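Local atomic coordinates of FixK2 protein (Bradyrhizobium japonicum, PDB entry 4I2O), a protein that binds DNA as a two-subunit member of the CRP/FNR superfamily and probably acts as a transcription factor linked to nitrogen fixation. Residues A84-L87 and V91-L94; K122-G125 and Q129-R132; E167-L172 and R222-L227. The protein carries 1 engineered substitution. All blocks are in the same frame, centred on the assembly; numbering follows the deposited sequence.

Contact 1. Residues A84-L87 and V91-L94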
loop_
_atom_site.group_PDB
_atom_site.type_symbol
_atom_site.label_atom_id
_atom_site.label_comp_id
_atom_site.label_asym_id
_atom_site.label_seq_id
_atom_site.Cartn_x
_atom_site.Cartn_y
_atom_site.Cartn_z
ATOM N N ALA A 84 -1.083 5.524 -7.607
ATOM C CA ALA A 84 -0.129 6.595 -7.567
ATOM C C ALA A 84 -0.267 7.452 -8.815
ATOM O O ALA A 84 -0.648 6.951 -9.882
ATOM C CB ALA A 84 1.347 6.036 -7.506
ATOM N N PHE A 85 0.101 8.705 -8.655
ATOM C CA PHE A 85 0.261 9.637 -9.821
ATOM C C PHE A 85 1.744 9.867 -9.962
ATOM O O PHE A 85 2.428 10.068 -8.954
ATOM C CB PHE A 85 -0.394 10.937 -9.513
ATOM C CG PHE A 85 -1.912 10.869 -9.510
ATOM C CD1 PHE A 85 -2.600 10.562 -10.709
ATOM C CD2 PHE A 85 -2.637 11.104 -8.348
ATOM C CE1 PHE A 85 -3.987 10.486 -10.734
ATOM C CE2 PHE A 85 -4.072 11.093 -8.390
ATOM C CZ PHE A 85 -4.741 10.761 -9.603
ATOM N N HIS A 86 2.287 9.791 -11.183
ATOM C CA HIS A 86 3.745 10.024 -11.386
ATOM C C HIS A 86 3.869 11.295 -12.184
ATOM O O HIS A 86 3.168 11.484 -13.183
ATOM C CB HIS A 86 4.329 8.892 -12.196
ATOM C CG HIS A 86 3.965 7.547 -11.635
ATOM N ND1 HIS A 86 4.329 7.181 -10.370
ATOM C CD2 HIS A 86 3.251 6.513 -12.142
ATOM C CE1 HIS A 86 3.923 5.934 -10.142
ATOM N NE2 HIS A 86 3.229 5.528 -11.188
ATOM N N LEU A 87 4.655 12.219 -11.645
ATOM C CA LEU A 87 4.689 13.600 -12.122
ATOM C C LEU A 87 6.146 13.810 -12.605
ATOM O O LEU A 87 6.978 12.931 -12.449
ATOM C CB LEU A 87 4.341 14.513 -10.942
ATOM C CG LEU A 87 2.936 14.318 -10.382
ATOM C CD1 LEU A 87 2.795 15.216 -9.174
ATOM C CD2 LEU A 87 1.840 14.667 -11.452
ATOM N N VAL A 91 10.218 8.427 -11.040
ATOM C CA VAL A 91 10.492 7.175 -11.732
ATOM C C VAL A 91 9.378 6.189 -11.492
ATOM O O VAL A 91 8.821 6.160 -10.374
ATOM C CB VAL A 91 11.813 6.590 -11.274
ATOM C CG1 VAL A 91 11.980 5.156 -11.838
ATOM C CG2 VAL A 91 12.959 7.502 -11.724
ATOM N N PHE A 92 8.982 5.410 -12.511
ATOM C CA PHE A 92 7.912 4.431 -12.287
ATOM C C PHE A 92 8.166 3.185 -13.121
ATOM O O PHE A 92 9.002 3.163 -14.046
ATOM C CB PHE A 92 6.517 5.039 -12.565
ATOM C CG PHE A 92 6.281 5.409 -14.028
ATOM C CD1 PHE A 92 5.585 4.538 -14.864
ATOM C CD2 PHE A 92 6.724 6.629 -14.551
ATOM C CE1 PHE A 92 5.342 4.856 -16.182
ATOM C CE2 PHE A 92 6.520 6.977 -15.919
ATOM C CZ PHE A 92 5.818 6.097 -16.748
ATOM N N GLY A 93 7.467 2.128 -12.758
ATOM C CA GLY A 93 7.525 0.862 -13.474
ATOM C C GLY A 93 8.634 -0.051 -13.029
ATOM O O GLY A 93 8.829 -1.109 -13.640
ATOM N N LEU A 94 9.386 0.349 -11.991
ATOM C CA LEU A 94 10.437 -0.497 -11.417
ATOM C C LEU A 94 9.817 -1.669 -10.658
ATOM O O LEU A 94 8.960 -1.473 -9.778
ATOM C CB LEU A 94 11.344 0.304 -10.460
ATOM C CG LEU A 94 12.515 -0.495 -9.840
ATOM C CD1 LEU A 94 13.542 -0.988 -10.871
ATOM C CD2 LEU A 94 13.150 0.367 -8.752
#

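Contact 2. Residues K122-G125 and Q129-R132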
loop_
_atom_site.group_PDB
_atom_site.type_symbol
_atom_site.label_atom_id
_atom_site.label_comp_id
_atom_site.label_asym_id
_atom_site.label_seq_id
_atom_site.Cartn_x
_atom_site.Cartn_y
_atom_site.Cartn_z
ATOM N N LYS A 122 22.055 -5.250 -14.344
ATOM C CA LYS A 122 23.496 -5.442 -14.533
ATOM C C LYS A 122 24.316 -4.414 -13.740
ATOM O O LYS A 122 25.323 -4.763 -13.092
ATOM C CB LYS A 122 23.888 -5.390 -15.998
ATOM N N ALA A 123 23.880 -3.153 -13.787
ATOM C CA ALA A 123 24.535 -2.088 -13.021
ATOM C C ALA A 123 24.470 -2.385 -11.515
ATOM O O ALA A 123 25.446 -2.190 -10.778
ATOM C CB ALA A 123 23.864 -0.718 -13.345
ATOM N N ALA A 124 23.318 -2.879 -11.056
ATOM C CA ALA A 124 23.147 -3.177 -9.641
ATOM C C ALA A 124 24.029 -4.320 -9.199
ATOM O O ALA A 124 24.365 -4.406 -8.024
ATOM C CB ALA A 124 21.656 -3.481 -9.299
ATOM N N GLY A 125 24.384 -5.206 -10.123
ATOM C CA GLY A 125 25.259 -6.316 -9.795
ATOM C C GLY A 125 26.697 -5.859 -9.740
ATOM O O GLY A 125 27.525 -6.474 -9.028
ATOM N N GLN A 129 26.079 0.574 -4.695
ATOM C CA GLN A 129 25.243 1.768 -4.507
ATOM C C GLN A 129 24.031 1.816 -5.452
ATOM O O GLN A 129 22.965 2.351 -5.111
ATOM C CB GLN A 129 26.072 3.055 -4.629
ATOM C CG GLN A 129 27.255 3.177 -3.667
ATOM N N VAL A 130 24.193 1.295 -6.667
ATOM C CA VAL A 130 23.053 1.148 -7.568
ATOM C C VAL A 130 22.008 0.179 -6.967
ATOM O O VAL A 130 20.830 0.538 -6.829
ATOM C CB VAL A 130 23.499 0.687 -8.953
ATOM C CG1 VAL A 130 22.271 0.412 -9.790
ATOM C CG2 VAL A 130 24.349 1.761 -9.606
ATOM N N ALA A 131 22.423 -1.036 -6.581
ATOM C CA ALA A 131 21.514 -2.004 -5.930
ATOM C C ALA A 131 20.764 -1.377 -4.766
ATOM O O ALA A 131 19.552 -1.600 -4.554
ATOM C CB ALA A 131 22.334 -3.260 -5.457
ATOM N N ARG A 132 21.488 -0.562 -4.007
ATOM C CA ARG A 132 20.931 0.065 -2.831
ATOM C C ARG A 132 19.882 1.128 -3.195
ATOM O O ARG A 132 18.839 1.293 -2.536
ATOM C CB ARG A 132 22.093 0.670 -2.048
ATOM C CG ARG A 132 21.691 1.331 -0.759
ATOM C CD ARG A 132 21.252 0.263 0.218
ATOM N NE ARG A 132 20.601 0.820 1.396
ATOM C CZ ARG A 132 19.318 1.170 1.436
ATOM N NH1 ARG A 132 18.537 1.033 0.352
ATOM N NH2 ARG A 132 18.823 1.660 2.569
#

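Contact 3. Residues E167-L172 and R222-L227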
loop_
_atom_site.group_PDB
_atom_site.type_symbol
_atom_site.label_atom_id
_atom_site.label_comp_id
_atom_site.label_asym_id
_atom_site.label_seq_id
_atom_site.Cartn_x
_atom_site.Cartn_y
_atom_site.Cartn_z
ATOM N N GLU A 167 -0.466 16.966 -0.682
ATOM C CA GLU A 167 0.503 16.172 -1.440
ATOM C C GLU A 167 0.768 16.836 -2.801
ATOM O O GLU A 167 1.940 16.979 -3.258
ATOM C CB GLU A 167 -0.029 14.749 -1.656
ATOM C CG GLU A 167 0.988 13.916 -2.425
ATOM C CD GLU A 167 0.524 12.527 -2.774
ATOM O OE1 GLU A 167 -0.690 12.200 -2.731
ATOM O OE2 GLU A 167 1.398 11.724 -3.106
ATOM N N MET A 168 -0.297 17.182 -3.503
ATOM C CA MET A 168 -0.077 17.844 -4.818
ATOM C C MET A 168 0.602 19.203 -4.720
ATOM O O MET A 168 1.404 19.561 -5.591
ATOM C CB MET A 168 -1.420 18.039 -5.484
ATOM C CG MET A 168 -2.129 16.752 -5.949
ATOM S SD MET A 168 -1.153 15.745 -7.114
ATOM C CE MET A 168 -0.500 14.454 -6.060
ATOM N N ASP A 169 0.278 20.001 -3.701
ATOM C CA ASP A 169 0.967 21.260 -3.498
ATOM C C ASP A 169 2.489 21.036 -3.313
ATOM O O ASP A 169 3.321 21.722 -3.874
ATOM C CB ASP A 169 0.375 21.971 -2.284
ATOM C CG ASP A 169 1.047 23.319 -2.007
ATOM O OD1 ASP A 169 1.816 23.411 -1.038
ATOM O OD2 ASP A 169 0.761 24.301 -2.730
ATOM N N ARG A 170 2.859 20.061 -2.498
ATOM C CA ARG A 170 4.278 19.793 -2.291
ATOM C C ARG A 170 4.954 19.348 -3.583
ATOM O O ARG A 170 6.110 19.747 -3.882
ATOM C CB ARG A 170 4.397 18.695 -1.204
ATOM C CG ARG A 170 5.826 18.292 -0.911
ATOM C CD ARG A 170 5.865 17.328 0.288
ATOM N NE ARG A 170 4.876 16.246 0.211
ATOM C CZ ARG A 170 5.032 15.143 -0.533
ATOM N NH1 ARG A 170 6.113 15.005 -1.313
ATOM N NH2 ARG A 170 4.102 14.185 -0.499
ATOM N N ARG A 171 4.269 18.535 -4.390
ATOM C CA ARG A 171 4.914 17.904 -5.559
ATOM C C ARG A 171 4.841 18.730 -6.826
ATOM O O ARG A 171 5.684 18.595 -7.717
ATOM C CB ARG A 171 4.252 16.552 -5.839
ATOM C CG ARG A 171 4.620 15.543 -4.682
ATOM C CD ARG A 171 3.874 14.247 -4.816
ATOM N NE ARG A 171 4.305 13.510 -6.007
ATOM C CZ ARG A 171 3.585 12.517 -6.531
ATOM N NH1 ARG A 171 2.425 12.152 -5.971
ATOM N NH2 ARG A 171 4.024 11.884 -7.610
ATOM N N LEU A 172 3.812 19.559 -6.934
ATOM C CA LEU A 172 3.667 20.269 -8.222
ATOM C C LEU A 172 3.395 21.753 -8.164
ATOM O O LEU A 172 3.376 22.402 -9.233
ATOM C CB LEU A 172 2.772 19.529 -9.228
ATOM C CG LEU A 172 1.337 19.285 -8.840
ATOM C CD1 LEU A 172 0.543 20.587 -8.660
ATOM C CD2 LEU A 172 0.616 18.374 -9.851
ATOM N N ARG A 222 -4.745 28.785 -0.179
ATOM C CA ARG A 222 -4.639 30.078 0.502
ATOM C C ARG A 222 -4.220 29.984 1.968
ATOM O O ARG A 222 -3.700 30.963 2.535
ATOM C CB ARG A 222 -5.972 30.837 0.425
ATOM C CG ARG A 222 -6.507 30.972 -0.990
ATOM C CD ARG A 222 -7.136 32.317 -1.203
ATOM N NE ARG A 222 -7.563 32.491 -2.583
ATOM C CZ ARG A 222 -6.752 32.824 -3.582
ATOM N NH1 ARG A 222 -5.459 33.016 -3.350
ATOM N NH2 ARG A 222 -7.237 32.968 -4.815
ATOM N N ASN A 223 -4.482 28.828 2.596
ATOM C CA ASN A 223 -4.061 28.602 3.980
ATOM C C ASN A 223 -3.721 27.130 4.168
ATOM O O ASN A 223 -4.636 26.308 4.384
ATOM C CB ASN A 223 -5.183 28.979 4.930
ATOM C CG ASN A 223 -4.729 29.035 6.386
ATOM O OD1 ASN A 223 -3.804 28.331 6.808
ATOM N ND2 ASN A 223 -5.372 29.897 7.154
ATOM N N ARG A 224 -2.431 26.780 4.062
ATOM C CA ARG A 224 -2.039 25.381 4.165
ATOM C C ARG A 224 -2.266 24.888 5.590
ATOM O O ARG A 224 -2.610 23.735 5.787
ATOM C CB ARG A 224 -0.571 25.169 3.729
ATOM C CG ARG A 224 -0.348 25.530 2.246
ATOM C CD ARG A 224 1.148 25.536 1.840
ATOM N NE ARG A 224 1.289 25.647 0.394
ATOM C CZ ARG A 224 1.061 26.778 -0.287
ATOM N NH1 ARG A 224 0.688 27.877 0.369
ATOM N NH2 ARG A 224 1.194 26.817 -1.615
ATOM N N GLN A 225 -2.079 25.748 6.580
ATOM C CA GLN A 225 -2.296 25.315 7.969
ATOM C C GLN A 225 -3.738 24.884 8.198
ATOM O O GLN A 225 -3.993 23.812 8.800
ATOM C CB GLN A 225 -1.904 26.422 8.959
ATOM C CG GLN A 225 -1.874 25.980 10.422
ATOM C CD GLN A 225 -0.991 24.765 10.639
ATOM O OE1 GLN A 225 0.223 24.802 10.356
ATOM N NE2 GLN A 225 -1.589 23.673 11.132
ATOM N N ARG A 226 -4.690 25.692 7.736
ATOM C CA ARG A 226 -6.089 25.296 7.909
ATOM C C ARG A 226 -6.386 23.994 7.221
ATOM O O ARG A 226 -7.176 23.187 7.700
ATOM C CB ARG A 226 -7.050 26.365 7.405
ATOM C CG ARG A 226 -7.275 27.485 8.406
ATOM C CD ARG A 226 -8.132 28.618 7.826
ATOM N NE ARG A 226 -9.540 28.254 7.689
ATOM C CZ ARG A 226 -10.367 28.850 6.840
ATOM N NH1 ARG A 226 -9.912 29.827 6.039
ATOM N NH2 ARG A 226 -11.634 28.457 6.777
ATOM N N LEU A 227 -5.768 23.776 6.065
ATOM C CA LEU A 227 -6.009 22.535 5.333
ATOM C C LEU A 227 -5.338 21.358 6.027
ATOM O O LEU A 227 -5.890 20.242 6.042
ATOM C CB LEU A 227 -5.514 22.669 3.867
ATOM C CG LEU A 227 -5.928 21.660 2.819
ATOM C CD1 LEU A 227 -7.445 21.718 2.604
ATOM C CD2 LEU A 227 -5.173 21.922 1.501
#

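Contact 1. Residues A84-L87 and V91-L94
A CH-pi contact made by H86 and F92 joins the two antiparallel sheets of the beta-roll that belongs to the cyclic nucleotide-binding family. Each residue lies on an outermost strand of its sheet within the chain, 80-86 and 91-92. Their CA atoms stand 7.0 Å apart and no hydrogen bond crosses, so this is packing between sheets rather than strand pairing. F92 CB lies 3.5 Å from the centroid of the H86 ring and only 5° off the ring normal, which places it almost exactly over the middle of one face. The two rings are nearly parallel, at 8°, but their centroids are 4.9 Å apart, an offset that leaves little of one ring over the other. F92 CG, set between the backbone N and the carbonyl carbon (chi1 66°), stays close enough for a 3.7 Å contact with H86 CD2 while the far end of the phenyl ring runs on beyond the imidazole. H86 NE2 has a separate partner, a hydrogen bond with S71 OG, which helps to fix the ring's rotation. With an alanine here, F92 CB would probably lose the flat face beneath it, and S71 OG its imidazole mate. Around the pair, backbone bonds tie H86 to V69 of strand 69-74 and F92 to Y62 of strand 60-64, L94 packs on helix 128-154, and F85 meets F164 of helix 157-172.

Contact 2. Residues K122-G125 and Q129-R132
A124 and A131 bring their CA atoms to 4.2 Å, so the two helix backbones nearly touch where helix 117-126 gives way to helix 128-154. This is the helix-helix junction of the CRP/FNR fold at which the chain leaves the beta-roll and enters the long helix that, as in relatives, serves dimerisation. No hydrogen bond crosses between 122-125 and 129-132; the contact rests on small apolar groups. The methyl carbons A124 CB and A131 CB meet at 3.9 Å, and neither side chain extends beyond CB to hold the backbones apart. V130 adds the one branched side chain. Its CG1, anti to the backbone N (chi1 174°), reaches in alongside the other helix and comes within 3.7 Å of A124 N. The same methyl also touches A123, with V130 CG1 at 4.1 Å from A123 CB, and thus spans two successive residues of the helix. On the dimer side of the junction, R132 NH1 is hydrogen-bonded to S96 OG of the second subunit. The closest approach between the two segments involves a carbonyl rather than two methyls: A131 CB lies 3.5 Å from A124 O.

Contact 3. Residues E167-L172 and R222-L227
D169 and R224 form a salt bridge that joins helix 157-172 to the short helix 224-228, two elements of the Crp-like helix-turn-helix domain. The backbones stand well apart, with the CA atoms of D169 and R224 at 9.2 Å, and the side chains bridge the distance. Along the first segment, E167 comes first and takes no part in this bridge: its OE2 forms a salt bridge with R171 NH1 one turn later, at 3.1 Å, whose hydrogen bond is weak, and is also hydrogen-bonded to H144. M168 is buried against M178 and L180. The CB of D169 points toward the second segment, and with CG anti to the backbone N (chi1 -180°) the carboxylate meets R224. R171, a turn on from E167, turns its other terminal nitrogen to a salt bridge with D90, and L172 packs on M178 of strand 177-179.

On the opposing segment N223 is the N-cap of the helix, with R226 N bonded to N223 OD1 at 2.9 Å, a capping bond that probably helps to hold the first turn from which R224 projects. The R224 chain is extended from CG to NE and presents the guanidinium side-on. R224 NE gives D169 OD1 an almost straight bond of 2.7 Å, at 172°, running in the guanidinium plane but reaching the oxygen from above the carboxylate plane. R224 NH2 meets D169 OD2 on its syn side at 2.8 Å, in a more bent bond. The planes of the two groups stand 53° apart, so the pairing is twisted rather than coplanar. Two nitrogens gripping two separate oxygens restrict rotation of both charged ends, and because both residues are partly exposed, solvent probably screens the charge attraction, leaving the paired hydrogen bonds to supply the directional hold.

In the fold
From the N terminus, contact 1 comes first and closes the short turn between strands 80-86 and 91-92, tying the two sheets of the beta-roll. Contact 2 follows, closing the turn between helices 117-126 and 128-154. Contact 3 opens last and closes a long loop of 49 residues, joining helix 157-172 to helix 224-228 across the helix-turn-helix domain. The three run in series; none nests in or crosses another. Contacts 1 and 3 nonetheless touch: F85 O probably accepts a hydrogen bond from R171 NH2, and L87 packs on L172, so beta-roll and DNA-binding domain meet directly. Contact 2 touches neither, its nearest atoms about 8 Å from contact 1 and about 19 Å from contact 3.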